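Pyruvate kinase (Pyrobaculum aerophilum, PDB 3QTG) catalyses the last step of glycolysis, transferring phosphate from phosphoenolpyruvate to ADP to give pyruvate and ATP, with the help of a divalent metal cation. Local coordinates at residues L366-F380 / L435-Y448. Residues are numbered along the deposited sequence; the frame is centred on the assembly and turned at random.
Sequences LVELAQDLGANILVF and LISLKGTTPFVATY
The F444 ring has the backbone atoms T441 O and A446 N at its edge, in the ring plane, while F444 CB touches L378 CD1 at 4.1 Å. Its CG stands between the backbone N and the carbonyl carbon (chi1 72°), swinging the ring away from 366-380. The P443 ring, which follows a cis peptide, sets CG 3.5 Å from L373 O and CB against A375 CB; a small alanine leaves room for this approach. G374, with positive phi, closes the helix in a Schellman motif, a conformation readily adopted without a CB.

L378 packs against helix 435-439 and the start of strand 444-448. Its CG is anti to the carbonyl carbon, beside the backbone N (chi1 -76°), which turns both methyls toward the helix: CD2 lies 3.9 Å from both L435 O and K439 O, and CB meets L435 CD2 at 3.7 Å. Putting an alanine here would probably open a gap beneath helix 435-439 and leave I436 CG1 and F444 CB without their leucine partner. A446's small methyl fits alongside L378 CB on the same sheet face.

In the pyruvate kinase C-terminal alpha/beta domain, a sheet sandwiched between helices, 376-380 is the middle strand of five and 444-448 its parallel neighbour. Five backbone hydrogen bonds join them, alternating in direction. N376 N donates to P443 O at 3.2 Å, from above the carbonyl plane; the last, F380 N to T447 O, is 2.9 Å.

On the face bearing I377 and V445, helix 366-373 packs instead. V445, a compact branched residue suited to a strand, divides its methyls: CG1 meets L366 CG at 3.9 Å, and CG2 nestles among A370, A375 and L373. Farther along, L366 and T447 approach tip to tip, though their extreme closeness and exact rotations are doubtful; buried T447 OG1 has no hydrogen-bonding partner in the model.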
# COMPACT_ATOMS: atom_id res chain seq x y z
N LEU A 366 -7.29 3.06 -17.84
CA LEU A 366 -8.59 3.61 -18.24
C LEU A 366 -9.73 3.41 -17.25
O LEU A 366 -10.49 4.34 -16.95
CB LEU A 366 -9.01 3.07 -19.60
CG LEU A 366 -9.08 4.12 -20.71
CD1 LEU A 366 -7.77 4.95 -20.81
CD2 LEU A 366 -9.39 3.40 -21.98
N VAL A 367 -9.85 2.19 -16.74
CA VAL A 367 -10.94 1.83 -15.82
C VAL A 367 -10.79 2.63 -14.50
O VAL A 367 -11.77 3.18 -14.00
CB VAL A 367 -10.98 0.31 -15.57
CG1 VAL A 367 -11.77 -0.04 -14.30
CG2 VAL A 367 -11.52 -0.42 -16.81
N GLU A 368 -9.57 2.67 -13.96
CA GLU A 368 -9.28 3.41 -12.74
C GLU A 368 -9.45 4.90 -12.95
O GLU A 368 -9.95 5.59 -12.07
CB GLU A 368 -7.87 3.07 -12.23
CG GLU A 368 -7.79 1.60 -11.82
CD GLU A 368 -6.44 1.15 -11.30
OE1 GLU A 368 -5.40 1.80 -11.57
OE2 GLU A 368 -6.44 0.08 -10.62
N LEU A 369 -9.10 5.39 -14.14
CA LEU A 369 -9.33 6.78 -14.45
C LEU A 369 -10.82 7.08 -14.45
O LEU A 369 -11.26 7.98 -13.76
CB LEU A 369 -8.65 7.19 -15.77
CG LEU A 369 -8.82 8.66 -16.23
CD1 LEU A 369 -8.03 9.66 -15.34
CD2 LEU A 369 -8.41 8.79 -17.71
N ALA A 370 -11.60 6.31 -15.19
CA ALA A 370 -13.05 6.53 -15.21
C ALA A 370 -13.65 6.47 -13.80
O ALA A 370 -14.53 7.25 -13.48
CB ALA A 370 -13.75 5.55 -16.13
N GLN A 371 -13.17 5.54 -12.99
CA GLN A 371 -13.57 5.41 -11.58
C GLN A 371 -13.27 6.71 -10.80
O GLN A 371 -14.15 7.24 -10.14
CB GLN A 371 -12.88 4.19 -10.94
CG GLN A 371 -13.18 3.94 -9.45
CD GLN A 371 -14.68 3.93 -9.09
OE1 GLN A 371 -15.52 3.45 -9.86
NE2 GLN A 371 -15.01 4.46 -7.92
N ASP A 372 -12.05 7.23 -10.95
CA ASP A 372 -11.64 8.49 -10.34
C ASP A 372 -12.43 9.72 -10.77
O ASP A 372 -12.60 10.63 -9.97
CB ASP A 372 -10.18 8.74 -10.63
CG ASP A 372 -9.31 8.35 -9.49
OD1 ASP A 372 -9.14 9.18 -8.57
OD2 ASP A 372 -8.78 7.22 -9.52
N LEU A 373 -12.88 9.76 -12.03
CA LEU A 373 -13.61 10.91 -12.54
C LEU A 373 -15.12 10.75 -12.42
O LEU A 373 -15.85 11.65 -12.80
CB LEU A 373 -13.27 11.17 -14.01
CG LEU A 373 -11.80 11.18 -14.38
CD1 LEU A 373 -11.69 11.14 -15.88
CD2 LEU A 373 -11.06 12.39 -13.78
N GLY A 374 -15.56 9.59 -11.91
CA GLY A 374 -16.98 9.26 -11.87
C GLY A 374 -17.59 9.14 -13.25
O GLY A 374 -18.75 9.51 -13.46
N ALA A 375 -16.82 8.60 -14.20
CA ALA A 375 -17.17 8.65 -15.63
C ALA A 375 -17.68 7.32 -16.19
O ALA A 375 -17.29 6.25 -15.74
CB ALA A 375 -15.95 9.13 -16.43
N ASN A 376 -18.56 7.38 -17.19
CA ASN A 376 -18.88 6.18 -17.96
C ASN A 376 -17.86 5.93 -19.06
O ASN A 376 -17.32 6.87 -19.66
CB ASN A 376 -20.31 6.21 -18.53
CG ASN A 376 -21.36 5.86 -17.48
OD1 ASN A 376 -21.78 4.68 -17.31
ND2 ASN A 376 -21.75 6.86 -16.71
N ILE A 377 -17.59 4.64 -19.29
CA ILE A 377 -16.71 4.21 -20.36
C ILE A 377 -17.49 3.87 -21.59
O ILE A 377 -18.51 3.15 -21.53
CB ILE A 377 -15.82 3.02 -19.94
CG1 ILE A 377 -15.04 3.37 -18.67
CG2 ILE A 377 -14.90 2.56 -21.13
CD1 ILE A 377 -14.20 2.21 -18.05
N LEU A 378 -17.00 4.39 -22.72
CA LEU A 378 -17.53 4.10 -24.04
C LEU A 378 -16.40 3.47 -24.84
O LEU A 378 -15.29 3.95 -24.79
CB LEU A 378 -17.98 5.40 -24.73
CG LEU A 378 -19.29 6.10 -24.36
CD1 LEU A 378 -19.40 6.41 -22.86
CD2 LEU A 378 -19.39 7.41 -25.17
N VAL A 379 -16.68 2.39 -25.57
CA VAL A 379 -15.66 1.71 -26.38
C VAL A 379 -16.20 1.47 -27.77
O VAL A 379 -17.32 0.95 -27.92
CB VAL A 379 -15.31 0.28 -25.83
CG1 VAL A 379 -14.05 -0.28 -26.51
CG2 VAL A 379 -15.15 0.26 -24.35
N PHE A 380 -15.40 1.80 -28.78
CA PHE A 380 -15.66 1.30 -30.12
C PHE A 380 -14.75 0.11 -30.45
O PHE A 380 -13.52 0.19 -30.40
CB PHE A 380 -15.64 2.37 -31.22
CG PHE A 380 -16.47 1.99 -32.44
CD1 PHE A 380 -17.84 2.20 -32.46
CD2 PHE A 380 -15.88 1.36 -33.53
CE1 PHE A 380 -18.62 1.83 -33.57
CE2 PHE A 380 -16.65 0.96 -34.64
CZ PHE A 380 -18.02 1.20 -34.65
N LEU A 435 -20.77 6.92 -31.41
CA LEU A 435 -21.00 6.47 -30.04
C LEU A 435 -21.00 7.64 -29.03
O LEU A 435 -21.83 7.67 -28.14
CB LEU A 435 -19.99 5.37 -29.63
CG LEU A 435 -20.12 4.69 -28.25
CD1 LEU A 435 -21.41 3.85 -28.13
CD2 LEU A 435 -18.89 3.81 -27.98
N ILE A 436 -20.08 8.58 -29.17
CA ILE A 436 -20.03 9.73 -28.28
C ILE A 436 -21.29 10.59 -28.48
O ILE A 436 -21.86 11.10 -27.50
CB ILE A 436 -18.75 10.59 -28.50
CG1 ILE A 436 -17.52 9.86 -27.95
CG2 ILE A 436 -18.90 11.97 -27.82
CD1 ILE A 436 -16.17 10.49 -28.34
N SER A 437 -21.73 10.73 -29.73
CA SER A 437 -22.94 11.49 -30.01
C SER A 437 -24.10 10.86 -29.29
O SER A 437 -24.89 11.56 -28.64
CB SER A 437 -23.23 11.52 -31.51
OG SER A 437 -22.39 12.46 -32.13
N LEU A 438 -24.17 9.54 -29.37
CA LEU A 438 -25.28 8.77 -28.83
C LEU A 438 -25.23 8.64 -27.29
O LEU A 438 -26.26 8.77 -26.64
CB LEU A 438 -25.31 7.39 -29.49
CG LEU A 438 -26.58 6.64 -29.87
CD1 LEU A 438 -27.34 6.15 -28.64
CD2 LEU A 438 -27.49 7.45 -30.81
N LYS A 439 -24.06 8.37 -26.72
CA LYS A 439 -23.99 8.04 -25.28
C LYS A 439 -23.08 8.95 -24.46
O LYS A 439 -22.65 8.59 -23.36
CB LYS A 439 -23.59 6.57 -25.06
CG LYS A 439 -24.55 5.55 -25.63
CD LYS A 439 -25.86 5.50 -24.85
CE LYS A 439 -26.78 4.42 -25.42
NZ LYS A 439 -28.00 4.24 -24.61
N GLY A 440 -22.81 10.14 -24.98
CA GLY A 440 -21.78 11.00 -24.41
C GLY A 440 -22.25 11.95 -23.35
O GLY A 440 -21.98 13.16 -23.43
N THR A 441 -22.95 11.42 -22.34
CA THR A 441 -23.21 12.17 -21.10
C THR A 441 -21.95 12.26 -20.23
O THR A 441 -21.12 11.35 -20.16
CB THR A 441 -24.43 11.63 -20.28
OG1 THR A 441 -24.64 10.24 -20.54
CG2 THR A 441 -25.71 12.39 -20.67
N THR A 442 -21.82 13.40 -19.57
CA THR A 442 -20.61 13.82 -18.90
C THR A 442 -20.67 13.44 -17.43
O THR A 442 -21.73 13.61 -16.81
CB THR A 442 -20.46 15.35 -19.10
OG1 THR A 442 -20.07 15.62 -20.46
CG2 THR A 442 -19.45 15.96 -18.16
N PRO A 443 -19.55 12.95 -16.85
CA PRO A 443 -18.27 12.67 -17.49
C PRO A 443 -18.23 11.38 -18.32
O PRO A 443 -18.95 10.40 -18.03
CB PRO A 443 -17.29 12.58 -16.29
CG PRO A 443 -18.05 13.04 -15.08
CD PRO A 443 -19.48 12.70 -15.40
N PHE A 444 -17.41 11.38 -19.38
CA PHE A 444 -17.12 10.15 -20.12
C PHE A 444 -15.63 9.95 -20.44
O PHE A 444 -14.86 10.92 -20.50
CB PHE A 444 -18.02 9.99 -21.36
CG PHE A 444 -17.69 10.94 -22.49
CD1 PHE A 444 -16.55 10.74 -23.28
CD2 PHE A 444 -18.55 11.99 -22.81
CE1 PHE A 444 -16.24 11.61 -24.32
CE2 PHE A 444 -18.25 12.88 -23.86
CZ PHE A 444 -17.09 12.69 -24.62
N VAL A 445 -15.26 8.68 -20.60
CA VAL A 445 -13.97 8.23 -21.09
C VAL A 445 -14.27 7.31 -22.27
O VAL A 445 -14.77 6.18 -22.08
CB VAL A 445 -13.19 7.46 -20.00
CG1 VAL A 445 -11.91 6.82 -20.58
CG2 VAL A 445 -12.85 8.36 -18.80
N ALA A 446 -13.99 7.78 -23.49
CA ALA A 446 -14.30 7.06 -24.71
C ALA A 446 -13.03 6.59 -25.42
O ALA A 446 -12.13 7.39 -25.62
CB ALA A 446 -15.14 7.94 -25.64
N THR A 447 -12.96 5.31 -25.79
CA THR A 447 -11.77 4.74 -26.46
C THR A 447 -12.01 3.81 -27.63
O THR A 447 -13.07 3.21 -27.77
CB THR A 447 -10.92 3.80 -25.55
OG1 THR A 447 -11.69 3.29 -24.46
CG2 THR A 447 -9.71 4.45 -25.10
N TYR A 448 -10.96 3.66 -28.42
CA TYR A 448 -10.76 2.49 -29.26
C TYR A 448 -9.26 2.17 -29.31
O TYR A 448 -8.41 3.03 -28.99
CB TYR A 448 -11.34 2.68 -30.68
CG TYR A 448 -10.65 3.75 -31.50
CD1 TYR A 448 -9.40 3.50 -32.06
CD2 TYR A 448 -11.24 4.99 -31.71
CE1 TYR A 448 -8.74 4.47 -32.81
CE2 TYR A 448 -10.59 5.97 -32.47
CZ TYR A 448 -9.33 5.68 -33.01
OH TYR A 448 -8.65 6.62 -33.74